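Local coordinates for deferrochelatase (Vibrio cholerae, PDB 5DE0), which binds heme b and probably acts as a peroxidase of the dye-decolorizing (DyP) family, at residues L23-Q28 against S93-V98; F70-P75 against Q298-K303; E155-V160 against K230-S235; Q177-N182 against R279-V284. All blocks are in the same frame, centred on the assembly; numbering follows the deposited sequence.

Interaction 1 of 4, residues L23-Q28 against S93-V98; sequences LLKVRQ and STDVDV
Leu-24 and Val-98 pair as antiparallel neighbours where strand 18-26 meets the start of strand 98-104. Backbone hydrogen bonds come first. Leu-24 N donates to Val-98 O at 3.1 Å. Leu-24 O takes two donors, Val-98 N at 3.1 Å and Asp-97 N at 3.0 Å. Two residues thus face one, which is a classic beta bulge.

A salt-bridge network of Lys-25, Asp-95 and Asp-97 flanks the bulge. The Lys-25 chain leaves with CG anti to the backbone N (chi1 -171°) and bends at chi2, which carries NZ over the Asp-97 carboxylate. NZ meets Asp-97 OD1 at 2.9 Å from above the carboxylate plane. It also pairs with Asp-95 OD1, but the very short modelled separation makes that geometry doubtful. Asp-97 OD2 accepts Val-26 N at 3.0 Å on its anti side, somewhat out of the carboxylate plane.

Apolar contacts are few. Leu-24 CD1 lies 3.7 Å from Val-98 CB, the two side chains running alongside. Val-96 CG2 touches Leu-23 CB at 3.7 Å, and Phe-289 touches both residues.

Asp-97 is buried and held through both oxygens, by an ammonium and a backbone N-H. This probably favours its charged form and fixes the carboxylate.

Interaction 2 of 4, residues F70-P75 against Q298-K303; sequences FEMASP and QELTLK
Phe-70 and Leu-300 form the tight part of this contact. Leu-300 CD1 sits over one face of the Phe-70 ring, offset toward the rim and 4.0 Å from the ring centroid, a CH-pi contact. The other methyl, Leu-300 CD2, reaches back to Met-72 CB at 3.9 Å. With CG anti to the carbonyl carbon (chi1 -72°), the Phe-70 ring points away from the tail backbone into a buried aromatic group. There Phe-62, Phe-66 and Trp-67 meet it edge-to-face. Leu-302 CD2 approaches the ring obliquely at 4.2 Å from Phe-70 CD1 and also packs on Leu-34 of helix 30-38.

The backbones make a single bridge between Phe-70 and Leu-302, not a sheet. In this way the C-terminal tail, which follows helix 294-299, is tied to the loop after helix 64-67 in the N-terminal Dyp-type peroxidase region. Glu-71 N donates to Thr-301 O at 2.7 Å.

The solvent side is looser. Glu-71, Thr-301 and Lys-303 are all exposed. Thr-301 OG1 gives a weak hydrogen bond to Glu-71 OE1 at 2.9 Å. The Lys-303 backbone bonds to His-69, but across this contact its side chain touches through carbon atoms alone, with CB 4.1 Å from Glu-71 CG.

Interaction 3 of 4, residues E155-V160 against K230-S235; sequences EKRAEV and KIVRHS. With HEM (protoporphyrin IX containing Fe), chain F.
The backbone of helix 155-161 comes nearest to segment 230-235 at Val-160 and Ile-231, whose CA atoms are 6.1 Å apart, with no hydrogen bond between the segments. Val-160 bridges the two segments with its methyls. Its CG1, anti to the backbone N (chi1 162°), rests 3.3 Å from Lys-230 O and 3.7 Å from Val-232 CG2. Its CG2 touches Lys-230 CB at 4.0 Å. The other Val-232 methyl, CG1, lies over one face of the Arg-157 guanidinium, 3.6 Å from NH1. The polar ends of Arg-157 are held beyond the contact, by Leu-12 O and a salt bridge to Glu-14. His-234 NE2 lies near the guanidinium plane but bonds to Ile-11 O.

Alternate residues of segment 230-235 turn to the heme. Arg-233 NH1 and NH2 both donate to heme propionate oxygen O1D, each at 3.0 Å. One guanidinium face lies against heme atom C1A, and NH1 also forms a salt bridge with Asp-147. Ile-231 CD1 packs 3.9 Å from heme CHB.

Strand 232-239 is therefore sandwiched here between helix 155-161 and the heme. It is an outermost strand of its sheet within this chain and pairs with strand 247-253, while helix 257-266 packs on Ile-231.

Interaction 4 of 4, residues Q177-N182 against R279-V284; sequences QRFVHN and RFTKAV. With HEM (protoporphyrin IX containing Fe), chain F.
Phe-179 and Ala-283 face each other as a non-hydrogen-bonded antiparallel pair. Ala-283 CB makes a CH-pi contact over one face of the Phe-179 ring, 4.1 Å from its centroid. Heme methyl CMC lies over the opposite face, both carbons offset toward the rim, so the ring is layered between strand and cofactor.

His-181 and Thr-281 run side by side on the same face of the sheet. Thr-281 OG1, turned anti to the backbone N (chi1 -173°), meets His-181 ND1 at the ring edge in a 2.8 Å hydrogen bond. With NE2 bonded to Asp-141, the imidazole is held at both nitrogens.

Arg-178 and Val-284 also point the same way. Val-284 CG1 sits over the centre of the Arg-178 guanidinium, 3.5 Å from CZ. Arg-178 forms salt bridges with Asp-129 and Asp-244.

Backbone bonds such as Val-180 N to Lys-282 O (2.8 Å) set the register. Strand 172-181 lies between strands 281-291 and 247-253. Asn-182 caps the start of helix 183-188, through a weak bond from OD1 to Ala-185 N.

In the fold
Two four-stranded antiparallel sheets with packed helices form the ferredoxin-like (dimeric alpha-beta barrel) fold of DyP-type peroxidases. Interactions 3 and 4 both reach the C-terminal sheet and touch the heme, their centres about 23 Å apart. Interaction 3 supplies Ile-231 and Arg-233 to the heme pocket, and interaction 4 supplies Gln-177, Phe-179 and His-181. Interaction 1 belongs to the N-terminal sheet, with the Leu-23 side chain about 13 Å from the heme. Its nearest atoms come within about 5 Å of interaction 4, and strand 281-291 links the two regions. Interaction 2 is more peripheral, its centre about 34 Å from that of interaction 4. It closes a long loop of chain containing both heme-contacting interactions.

Interaction 1 of 4, residues L23-Q28 against S93-V98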
# COMPACT_ATOMS: atom_id res chain seq x y z
N LEU B 23 -4.27 -5.72 -13.00
CA LEU B 23 -4.72 -5.74 -14.39
C LEU B 23 -3.52 -5.49 -15.30
O LEU B 23 -2.81 -4.50 -15.13
CB LEU B 23 -5.81 -4.70 -14.63
CG LEU B 23 -7.07 -4.79 -13.76
CD1 LEU B 23 -8.10 -3.75 -14.21
CD2 LEU B 23 -7.66 -6.18 -13.82
N LEU B 24 -3.30 -6.38 -16.26
CA LEU B 24 -2.15 -6.23 -17.15
C LEU B 24 -2.50 -6.51 -18.61
O LEU B 24 -3.50 -7.17 -18.91
CB LEU B 24 -1.01 -7.15 -16.70
CG LEU B 24 -1.23 -8.66 -16.64
CD1 LEU B 24 -0.78 -9.33 -17.93
CD2 LEU B 24 -0.51 -9.27 -15.44
N LYS B 25 -1.67 -5.99 -19.50
CA LYS B 25 -1.84 -6.19 -20.94
C LYS B 25 -0.66 -6.98 -21.48
O LYS B 25 0.48 -6.73 -21.08
CB LYS B 25 -1.97 -4.84 -21.65
CG LYS B 25 -2.36 -4.94 -23.12
CD LYS B 25 -3.85 -5.17 -23.29
CE LYS B 25 -4.22 -5.28 -24.76
NZ LYS B 25 -5.67 -5.56 -24.96
N VAL B 26 -0.92 -7.93 -22.37
CA VAL B 26 0.13 -8.75 -22.94
C VAL B 26 0.61 -8.18 -24.27
O VAL B 26 -0.12 -8.18 -25.26
CB VAL B 26 -0.34 -10.20 -23.14
CG1 VAL B 26 0.82 -11.07 -23.60
CG2 VAL B 26 -0.93 -10.74 -21.84
N ARG B 27 1.85 -7.70 -24.29
CA ARG B 27 2.38 -7.01 -25.46
C ARG B 27 3.15 -7.94 -26.41
O ARG B 27 3.02 -7.83 -27.63
CB ARG B 27 3.28 -5.86 -25.03
CG ARG B 27 2.53 -4.68 -24.44
CD ARG B 27 1.39 -4.25 -25.36
NE ARG B 27 0.61 -3.15 -24.81
CZ ARG B 27 -0.47 -2.64 -25.38
NH1 ARG B 27 -0.92 -3.13 -26.53
NH2 ARG B 27 -1.11 -1.63 -24.80
N GLN B 28 3.94 -8.84 -25.86
CA GLN B 28 4.72 -9.76 -26.68
C GLN B 28 5.00 -11.07 -25.94
O GLN B 28 4.65 -11.21 -24.77
CB GLN B 28 6.04 -9.11 -27.10
CG GLN B 28 6.94 -8.74 -25.93
CD GLN B 28 8.33 -8.32 -26.37
OE1 GLN B 28 8.55 -7.93 -27.52
NE2 GLN B 28 9.28 -8.40 -25.45
N SER B 93 -14.34 1.68 -19.63
CA SER B 93 -13.89 0.35 -20.01
C SER B 93 -12.37 0.33 -20.16
O SER B 93 -11.80 1.16 -20.86
CB SER B 93 -14.55 -0.11 -21.31
OG SER B 93 -14.20 -1.44 -21.63
N THR B 94 -11.72 -0.62 -19.49
CA THR B 94 -10.26 -0.69 -19.50
C THR B 94 -9.75 -1.72 -20.49
O THR B 94 -10.25 -2.85 -20.55
CB THR B 94 -9.71 -1.04 -18.10
OG1 THR B 94 -10.34 -0.22 -17.11
CG2 THR B 94 -8.21 -0.81 -18.05
N ASP B 95 -8.75 -1.33 -21.28
CA ASP B 95 -8.09 -2.27 -22.19
C ASP B 95 -7.14 -3.16 -21.39
O ASP B 95 -6.04 -2.74 -21.02
CB ASP B 95 -7.33 -1.52 -23.29
CG ASP B 95 -6.68 -2.45 -24.30
OD1 ASP B 95 -7.10 -3.62 -24.40
OD2 ASP B 95 -5.74 -2.01 -25.00
N VAL B 96 -7.58 -4.38 -21.12
CA VAL B 96 -6.83 -5.30 -20.26
C VAL B 96 -7.03 -6.75 -20.71
O VAL B 96 -8.13 -7.14 -21.11
CB VAL B 96 -7.25 -5.13 -18.78
CG1 VAL B 96 -8.77 -5.20 -18.64
CG2 VAL B 96 -6.58 -6.17 -17.89
N ASP B 97 -5.96 -7.54 -20.65
CA ASP B 97 -6.01 -8.93 -21.07
C ASP B 97 -6.13 -9.91 -19.90
O ASP B 97 -6.81 -10.93 -20.00
CB ASP B 97 -4.76 -9.29 -21.88
CG ASP B 97 -4.68 -8.54 -23.19
OD1 ASP B 97 -5.74 -8.17 -23.74
OD2 ASP B 97 -3.55 -8.32 -23.68
N VAL B 98 -5.46 -9.60 -18.79
CA VAL B 98 -5.32 -10.56 -17.70
C VAL B 98 -5.57 -9.93 -16.32
O VAL B 98 -5.12 -8.82 -16.05
CB VAL B 98 -3.91 -11.21 -17.70
CG1 VAL B 98 -3.73 -12.13 -16.49
CG2 VAL B 98 -3.67 -11.97 -18.99

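Interaction 2 of 4, residues F70-P75 against Q298-K303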
# COMPACT_ATOMS: atom_id res chain seq x y z
N PHE B 70 -6.68 -18.16 -27.22
CA PHE B 70 -6.73 -19.53 -26.72
C PHE B 70 -7.31 -20.51 -27.74
O PHE B 70 -8.11 -20.12 -28.59
CB PHE B 70 -7.56 -19.60 -25.43
CG PHE B 70 -6.88 -18.98 -24.25
CD1 PHE B 70 -5.50 -19.09 -24.07
CD2 PHE B 70 -7.61 -18.27 -23.31
CE1 PHE B 70 -4.88 -18.51 -22.98
CE2 PHE B 70 -6.99 -17.69 -22.22
CZ PHE B 70 -5.62 -17.81 -22.05
N GLU B 71 -6.90 -21.77 -27.65
CA GLU B 71 -7.48 -22.82 -28.47
C GLU B 71 -8.85 -23.21 -27.91
O GLU B 71 -9.79 -23.45 -28.66
CB GLU B 71 -6.57 -24.05 -28.52
CG GLU B 71 -5.27 -23.84 -29.29
CD GLU B 71 -4.43 -25.10 -29.36
OE1 GLU B 71 -4.78 -26.08 -28.67
OE2 GLU B 71 -3.42 -25.11 -30.10
N MET B 72 -8.93 -23.27 -26.58
CA MET B 72 -10.19 -23.53 -25.89
C MET B 72 -11.23 -22.47 -26.25
O MET B 72 -10.93 -21.27 -26.28
CB MET B 72 -9.96 -23.57 -24.37
CG MET B 72 -11.22 -23.42 -23.54
SD MET B 72 -12.47 -24.68 -23.87
CE MET B 72 -11.56 -26.18 -23.48
N ALA B 73 -12.44 -22.92 -26.53
CA ALA B 73 -13.55 -22.02 -26.83
C ALA B 73 -13.83 -21.09 -25.65
O ALA B 73 -13.63 -21.45 -24.50
CB ALA B 73 -14.80 -22.81 -27.18
N SER B 74 -14.29 -19.88 -25.95
CA SER B 74 -14.57 -18.90 -24.92
C SER B 74 -15.88 -19.22 -24.21
O SER B 74 -16.77 -19.84 -24.80
CB SER B 74 -14.63 -17.49 -25.52
OG SER B 74 -15.88 -17.24 -26.12
N PRO B 75 -16.00 -18.81 -22.94
CA PRO B 75 -17.25 -18.93 -22.18
C PRO B 75 -18.40 -18.24 -22.90
O PRO B 75 -18.20 -17.15 -23.45
CB PRO B 75 -16.93 -18.23 -20.85
CG PRO B 75 -15.44 -18.32 -20.73
CD PRO B 75 -14.93 -18.20 -22.12
N GLN B 298 -4.50 -24.88 -16.55
CA GLN B 298 -3.28 -25.59 -16.88
C GLN B 298 -3.35 -26.22 -18.27
O GLN B 298 -2.34 -26.67 -18.81
CB GLN B 298 -2.98 -26.67 -15.83
CG GLN B 298 -2.79 -26.12 -14.43
CD GLN B 298 -1.63 -25.15 -14.33
OE1 GLN B 298 -0.55 -25.40 -14.88
NE2 GLN B 298 -1.84 -24.04 -13.64
N GLU B 299 -4.55 -26.24 -18.85
CA GLU B 299 -4.75 -26.85 -20.17
C GLU B 299 -4.90 -25.82 -21.28
O GLU B 299 -5.03 -26.17 -22.45
CB GLU B 299 -5.98 -27.76 -20.15
CG GLU B 299 -5.83 -29.00 -19.28
CD GLU B 299 -4.76 -29.95 -19.79
OE1 GLU B 299 -4.44 -29.90 -21.00
OE2 GLU B 299 -4.24 -30.76 -18.99
N LEU B 300 -4.91 -24.54 -20.91
CA LEU B 300 -5.04 -23.47 -21.89
C LEU B 300 -3.81 -23.40 -22.79
O LEU B 300 -2.68 -23.45 -22.31
CB LEU B 300 -5.27 -22.12 -21.21
CG LEU B 300 -6.65 -21.88 -20.60
CD1 LEU B 300 -6.68 -20.56 -19.83
CD2 LEU B 300 -7.72 -21.89 -21.68
N THR B 301 -4.03 -23.28 -24.09
CA THR B 301 -2.93 -23.17 -25.04
C THR B 301 -3.25 -22.15 -26.13
O THR B 301 -4.41 -21.99 -26.52
CB THR B 301 -2.61 -24.53 -25.70
OG1 THR B 301 -3.83 -25.18 -26.10
CG2 THR B 301 -1.85 -25.43 -24.73
N LEU B 302 -2.22 -21.47 -26.61
CA LEU B 302 -2.38 -20.48 -27.67
C LEU B 302 -2.57 -21.15 -29.03
O LEU B 302 -2.22 -22.32 -29.21
CB LEU B 302 -1.19 -19.53 -27.71
CG LEU B 302 -0.98 -18.67 -26.47
CD1 LEU B 302 0.30 -17.88 -26.57
CD2 LEU B 302 -2.17 -17.74 -26.25
N LYS B 303 -3.13 -20.41 -29.98
CA LYS B 303 -3.41 -20.95 -31.30
C LYS B 303 -2.37 -20.49 -32.32
O LYS B 303 -1.91 -21.28 -33.15
CB LYS B 303 -4.82 -20.55 -31.75
CG LYS B 303 -4.97 -19.07 -32.05
CD LYS B 303 -6.43 -18.63 -31.95
CE LYS B 303 -7.35 -19.48 -32.80
NZ LYS B 303 -8.78 -19.07 -32.65

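Interaction 3 of 4, residues E155-V160 against K230-S235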
# COMPACT_ATOMS: atom_id res chain seq x y z
N GLU B 155 -21.66 -22.60 1.95
CA GLU B 155 -21.93 -23.45 0.78
C GLU B 155 -22.53 -22.71 -0.42
O GLU B 155 -22.29 -23.09 -1.56
CB GLU B 155 -22.86 -24.60 1.18
CG GLU B 155 -24.26 -24.18 1.63
CD GLU B 155 -24.29 -23.71 3.07
OE1 GLU B 155 -24.12 -24.55 3.98
OE2 GLU B 155 -24.48 -22.49 3.29
N LYS B 156 -23.31 -21.66 -0.17
CA LYS B 156 -23.99 -20.97 -1.26
C LYS B 156 -23.04 -20.10 -2.07
O LYS B 156 -23.37 -19.67 -3.17
CB LYS B 156 -25.17 -20.14 -0.73
CG LYS B 156 -24.85 -19.23 0.44
CD LYS B 156 -26.14 -18.80 1.14
CE LYS B 156 -25.86 -18.02 2.42
NZ LYS B 156 -25.39 -16.64 2.15
N ARG B 157 -21.85 -19.86 -1.52
CA ARG B 157 -20.79 -19.18 -2.26
C ARG B 157 -20.41 -19.97 -3.51
O ARG B 157 -20.19 -19.39 -4.58
CB ARG B 157 -19.56 -18.97 -1.38
CG ARG B 157 -19.64 -17.73 -0.52
CD ARG B 157 -18.48 -17.62 0.44
NE ARG B 157 -18.26 -16.23 0.83
CZ ARG B 157 -17.30 -15.46 0.34
NH1 ARG B 157 -16.44 -15.95 -0.55
NH2 ARG B 157 -17.18 -14.21 0.74
N ALA B 158 -20.34 -21.29 -3.37
CA ALA B 158 -19.95 -22.17 -4.47
C ALA B 158 -20.97 -22.17 -5.60
O ALA B 158 -20.60 -22.18 -6.77
CB ALA B 158 -19.74 -23.58 -3.95
N GLU B 159 -22.25 -22.15 -5.25
CA GLU B 159 -23.31 -22.23 -6.25
C GLU B 159 -23.68 -20.86 -6.81
O GLU B 159 -24.42 -20.77 -7.79
CB GLU B 159 -24.55 -22.93 -5.68
CG GLU B 159 -25.14 -22.25 -4.45
CD GLU B 159 -26.22 -23.08 -3.80
OE1 GLU B 159 -25.89 -24.03 -3.05
OE2 GLU B 159 -27.42 -22.79 -4.03
N VAL B 160 -23.18 -19.80 -6.19
CA VAL B 160 -23.38 -18.45 -6.70
C VAL B 160 -22.22 -18.04 -7.61
O VAL B 160 -22.43 -17.43 -8.66
CB VAL B 160 -23.54 -17.42 -5.55
CG1 VAL B 160 -23.32 -16.00 -6.05
CG2 VAL B 160 -24.90 -17.54 -4.90
N LYS B 230 -27.60 -12.95 -7.19
CA LYS B 230 -26.54 -12.92 -6.19
C LYS B 230 -25.15 -13.03 -6.81
O LYS B 230 -24.95 -13.70 -7.82
CB LYS B 230 -26.76 -14.03 -5.16
CG LYS B 230 -27.88 -13.70 -4.19
CD LYS B 230 -28.22 -14.87 -3.30
CE LYS B 230 -29.16 -14.44 -2.19
NZ LYS B 230 -30.33 -13.67 -2.72
N ILE B 231 -24.19 -12.34 -6.19
CA ILE B 231 -22.79 -12.39 -6.61
C ILE B 231 -21.90 -12.59 -5.39
O ILE B 231 -22.31 -12.32 -4.26
CB ILE B 231 -22.36 -11.11 -7.35
CG1 ILE B 231 -22.46 -9.90 -6.42
CG2 ILE B 231 -23.21 -10.90 -8.60
CD1 ILE B 231 -22.06 -8.60 -7.08
N VAL B 232 -20.68 -13.06 -5.62
CA VAL B 232 -19.70 -13.21 -4.56
C VAL B 232 -18.64 -12.12 -4.68
O VAL B 232 -17.81 -12.15 -5.59
CB VAL B 232 -19.03 -14.59 -4.58
CG1 VAL B 232 -17.94 -14.68 -3.52
CG2 VAL B 232 -20.07 -15.69 -4.38
N ARG B 233 -18.68 -11.15 -3.77
CA ARG B 233 -17.77 -10.01 -3.82
C ARG B 233 -16.49 -10.26 -3.04
O ARG B 233 -16.51 -10.84 -1.95
CB ARG B 233 -18.47 -8.76 -3.29
CG ARG B 233 -19.61 -8.26 -4.16
CD ARG B 233 -20.45 -7.23 -3.42
NE ARG B 233 -21.27 -7.84 -2.38
CZ ARG B 233 -21.70 -7.20 -1.30
NH1 ARG B 233 -21.39 -5.93 -1.11
NH2 ARG B 233 -22.44 -7.84 -0.40
N HIS B 234 -15.37 -9.82 -3.61
CA HIS B 234 -14.07 -9.92 -2.94
C HIS B 234 -13.43 -8.55 -2.81
O HIS B 234 -12.21 -8.42 -2.69
CB HIS B 234 -13.14 -10.87 -3.70
CG HIS B 234 -13.24 -12.30 -3.27
ND1 HIS B 234 -12.63 -12.78 -2.14
CD2 HIS B 234 -13.89 -13.35 -3.82
CE1 HIS B 234 -12.89 -14.07 -2.01
NE2 HIS B 234 -13.65 -14.44 -3.02
N SER B 235 -14.27 -7.51 -2.85
CA SER B 235 -13.81 -6.13 -2.82
C SER B 235 -13.08 -5.80 -1.53
O SER B 235 -13.25 -6.47 -0.51
CB SER B 235 -14.97 -5.17 -3.01
OG SER B 235 -15.81 -5.58 -4.08
CHA HEM F . -24.22 -4.37 -0.96
CHB HEM F . -23.16 -5.17 -5.63
CHC HEM F . -20.39 -1.17 -5.73
CHD HEM F . -20.76 -0.90 -0.90
C1A HEM F . -24.18 -4.93 -2.22
C2A HEM F . -24.88 -6.13 -2.64
C3A HEM F . -24.58 -6.35 -3.92
C4A HEM F . -23.69 -5.30 -4.36
CMA HEM F . -25.10 -7.52 -4.81
CAA HEM F . -25.80 -6.99 -1.75
CBA HEM F . -27.25 -6.69 -2.11
CGA HEM F . -28.18 -7.38 -1.16
O1A HEM F . -28.36 -6.88 -0.02
O2A HEM F . -28.74 -8.44 -1.53
C1B HEM F . -22.40 -4.12 -6.08
C2B HEM F . -22.08 -3.85 -7.46
C3B HEM F . -21.31 -2.76 -7.51
C4B HEM F . -21.12 -2.28 -6.15
CMB HEM F . -22.53 -4.68 -8.68
CAB HEM F . -20.78 -2.17 -8.83
CBB HEM F . -19.97 -1.11 -8.87
C1C HEM F . -20.22 -0.76 -4.43
C2C HEM F . -19.39 0.34 -3.97
C3C HEM F . -19.49 0.41 -2.63
C4C HEM F . -20.40 -0.64 -2.21
CMC HEM F . -18.55 1.24 -4.92
CAC HEM F . -18.84 1.39 -1.62
CBC HEM F . -18.10 2.45 -1.95
C1D HEM F . -21.80 -1.70 -0.48
C2D HEM F . -22.42 -1.65 0.82
C3D HEM F . -23.50 -2.73 0.81
C4D HEM F . -23.42 -3.34 -0.51
CMD HEM F . -22.08 -0.69 1.99
CAD HEM F . -24.47 -3.10 1.95
CBD HEM F . -23.84 -4.12 2.88
CGD HEM F . -23.61 -5.42 2.15
O1D HEM F . -22.46 -5.65 1.70
O2D HEM F . -24.58 -6.21 2.01
NA HEM F . -23.46 -4.46 -3.30
NB HEM F . -21.80 -3.14 -5.30
NC HEM F . -20.82 -1.33 -3.32
ND HEM F . -22.41 -2.70 -1.22
FE HEM F . -22.19 -2.85 -3.28

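Interaction 4 of 4, residues Q177-N182 against R279-V284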
# COMPACT_ATOMS: atom_id res chain seq x y z
N GLN B 177 -13.99 -3.07 -10.84
CA GLN B 177 -14.07 -1.63 -11.02
C GLN B 177 -13.35 -0.93 -9.87
O GLN B 177 -13.74 -1.08 -8.71
CB GLN B 177 -15.52 -1.15 -11.06
CG GLN B 177 -16.24 -1.33 -12.39
CD GLN B 177 -17.69 -0.90 -12.31
OE1 GLN B 177 -18.46 -1.42 -11.50
NE2 GLN B 177 -18.07 0.08 -13.14
N ARG B 178 -12.30 -0.18 -10.19
CA ARG B 178 -11.62 0.60 -9.16
C ARG B 178 -12.35 1.92 -8.95
O ARG B 178 -12.43 2.75 -9.85
CB ARG B 178 -10.16 0.86 -9.53
CG ARG B 178 -9.40 1.58 -8.43
CD ARG B 178 -7.90 1.35 -8.52
NE ARG B 178 -7.28 2.10 -9.61
CZ ARG B 178 -6.98 3.40 -9.54
NH1 ARG B 178 -7.25 4.09 -8.45
NH2 ARG B 178 -6.41 4.00 -10.58
N PHE B 179 -12.88 2.10 -7.74
CA PHE B 179 -13.61 3.32 -7.42
C PHE B 179 -12.76 4.32 -6.65
O PHE B 179 -11.98 3.95 -5.77
CB PHE B 179 -14.87 2.98 -6.63
CG PHE B 179 -16.00 2.49 -7.47
CD1 PHE B 179 -16.17 1.14 -7.71
CD2 PHE B 179 -16.90 3.38 -8.04
CE1 PHE B 179 -17.21 0.69 -8.49
CE2 PHE B 179 -17.94 2.94 -8.83
CZ PHE B 179 -18.10 1.59 -9.05
N VAL B 180 -12.91 5.59 -7.00
CA VAL B 180 -12.24 6.67 -6.28
C VAL B 180 -13.28 7.48 -5.51
O VAL B 180 -14.24 7.99 -6.10
CB VAL B 180 -11.46 7.60 -7.22
CG1 VAL B 180 -10.75 8.68 -6.44
CG2 VAL B 180 -10.46 6.79 -8.05
N HIS B 181 -13.09 7.60 -4.20
CA HIS B 181 -14.09 8.21 -3.33
C HIS B 181 -13.89 9.72 -3.15
O HIS B 181 -12.77 10.22 -3.15
CB HIS B 181 -14.08 7.53 -1.96
CG HIS B 181 -14.66 6.16 -1.95
ND1 HIS B 181 -15.12 5.54 -3.10
CD2 HIS B 181 -14.87 5.28 -0.94
CE1 HIS B 181 -15.58 4.34 -2.79
NE2 HIS B 181 -15.44 4.16 -1.49
N ASN B 182 -15.01 10.42 -3.01
CA ASN B 182 -15.00 11.83 -2.62
C ASN B 182 -15.45 11.93 -1.17
O ASN B 182 -16.61 12.24 -0.89
CB ASN B 182 -15.91 12.66 -3.53
CG ASN B 182 -15.74 14.16 -3.32
OD1 ASN B 182 -15.27 14.61 -2.28
ND2 ASN B 182 -16.13 14.93 -4.32
N ARG B 279 -22.83 9.37 -6.46
CA ARG B 279 -22.67 10.81 -6.28
C ARG B 279 -21.38 11.11 -5.54
O ARG B 279 -20.86 12.22 -5.58
CB ARG B 279 -23.86 11.39 -5.50
CG ARG B 279 -25.16 11.44 -6.28
CD ARG B 279 -26.31 11.76 -5.35
NE ARG B 279 -26.06 12.96 -4.55
CZ ARG B 279 -26.73 13.28 -3.45
NH1 ARG B 279 -27.69 12.48 -3.00
NH2 ARG B 279 -26.43 14.39 -2.79
N PHE B 280 -20.85 10.10 -4.85
CA PHE B 280 -19.72 10.29 -3.96
C PHE B 280 -18.54 9.38 -4.30
O PHE B 280 -17.55 9.34 -3.58
CB PHE B 280 -20.16 10.05 -2.51
CG PHE B 280 -21.38 10.83 -2.12
CD1 PHE B 280 -21.27 12.14 -1.67
CD2 PHE B 280 -22.64 10.26 -2.20
CE1 PHE B 280 -22.39 12.86 -1.31
CE2 PHE B 280 -23.77 10.98 -1.84
CZ PHE B 280 -23.64 12.28 -1.40
N THR B 281 -18.67 8.64 -5.40
CA THR B 281 -17.58 7.81 -5.88
C THR B 281 -17.66 7.65 -7.40
O THR B 281 -18.74 7.77 -7.98
CB THR B 281 -17.58 6.41 -5.22
OG1 THR B 281 -16.40 5.69 -5.61
CG2 THR B 281 -18.82 5.62 -5.61
N LYS B 282 -16.52 7.39 -8.02
CA LYS B 282 -16.45 7.24 -9.47
C LYS B 282 -15.56 6.07 -9.87
O LYS B 282 -14.47 5.90 -9.33
CB LYS B 282 -15.94 8.53 -10.12
CG LYS B 282 -16.83 9.75 -9.91
CD LYS B 282 -16.23 10.99 -10.54
CE LYS B 282 -17.14 12.19 -10.36
NZ LYS B 282 -16.56 13.42 -10.98
N ALA B 283 -16.03 5.27 -10.82
CA ALA B 283 -15.24 4.17 -11.35
C ALA B 283 -14.16 4.70 -12.29
O ALA B 283 -14.44 5.53 -13.15
CB ALA B 283 -16.13 3.16 -12.07
N VAL B 284 -12.93 4.22 -12.11
CA VAL B 284 -11.82 4.67 -12.94
C VAL B 284 -11.34 3.54 -13.85
O VAL B 284 -10.66 3.77 -14.85
CB VAL B 284 -10.64 5.19 -12.08
CG1 VAL B 284 -9.87 4.03 -11.46
CG2 VAL B 284 -9.72 6.08 -12.90
CHA HEM F . -24.22 -4.37 -0.96
CHB HEM F . -23.16 -5.17 -5.63
CHC HEM F . -20.39 -1.17 -5.73
CHD HEM F . -20.76 -0.90 -0.90
C1A HEM F . -24.18 -4.93 -2.22
C2A HEM F . -24.88 -6.13 -2.64
C3A HEM F . -24.58 -6.35 -3.92
C4A HEM F . -23.69 -5.30 -4.36
CMA HEM F . -25.10 -7.52 -4.81
CAA HEM F . -25.80 -6.99 -1.75
CBA HEM F . -27.25 -6.69 -2.11
CGA HEM F . -28.18 -7.38 -1.16
O1A HEM F . -28.36 -6.88 -0.02
O2A HEM F . -28.74 -8.44 -1.53
C1B HEM F . -22.40 -4.12 -6.08
C2B HEM F . -22.08 -3.85 -7.46
C3B HEM F . -21.31 -2.76 -7.51
C4B HEM F . -21.12 -2.28 -6.15
CMB HEM F . -22.53 -4.68 -8.68
CAB HEM F . -20.78 -2.17 -8.83
CBB HEM F . -19.97 -1.11 -8.87
C1C HEM F . -20.22 -0.76 -4.43
C2C HEM F . -19.39 0.34 -3.97
C3C HEM F . -19.49 0.41 -2.63
C4C HEM F . -20.40 -0.64 -2.21
CMC HEM F . -18.55 1.24 -4.92
CAC HEM F . -18.84 1.39 -1.62
CBC HEM F . -18.10 2.45 -1.95
C1D HEM F . -21.80 -1.70 -0.48
C2D HEM F . -22.42 -1.65 0.82
C3D HEM F . -23.50 -2.73 0.81
C4D HEM F . -23.42 -3.34 -0.51
CMD HEM F . -22.08 -0.69 1.99
CAD HEM F . -24.47 -3.10 1.95
CBD HEM F . -23.84 -4.12 2.88
CGD HEM F . -23.61 -5.42 2.15
O1D HEM F . -22.46 -5.65 1.70
O2D HEM F . -24.58 -6.21 2.01
NA HEM F . -23.46 -4.46 -3.30
NB HEM F . -21.80 -3.14 -5.30
NC HEM F . -20.82 -1.33 -3.32
ND HEM F . -22.41 -2.70 -1.22
FE HEM F . -22.19 -2.85 -3.28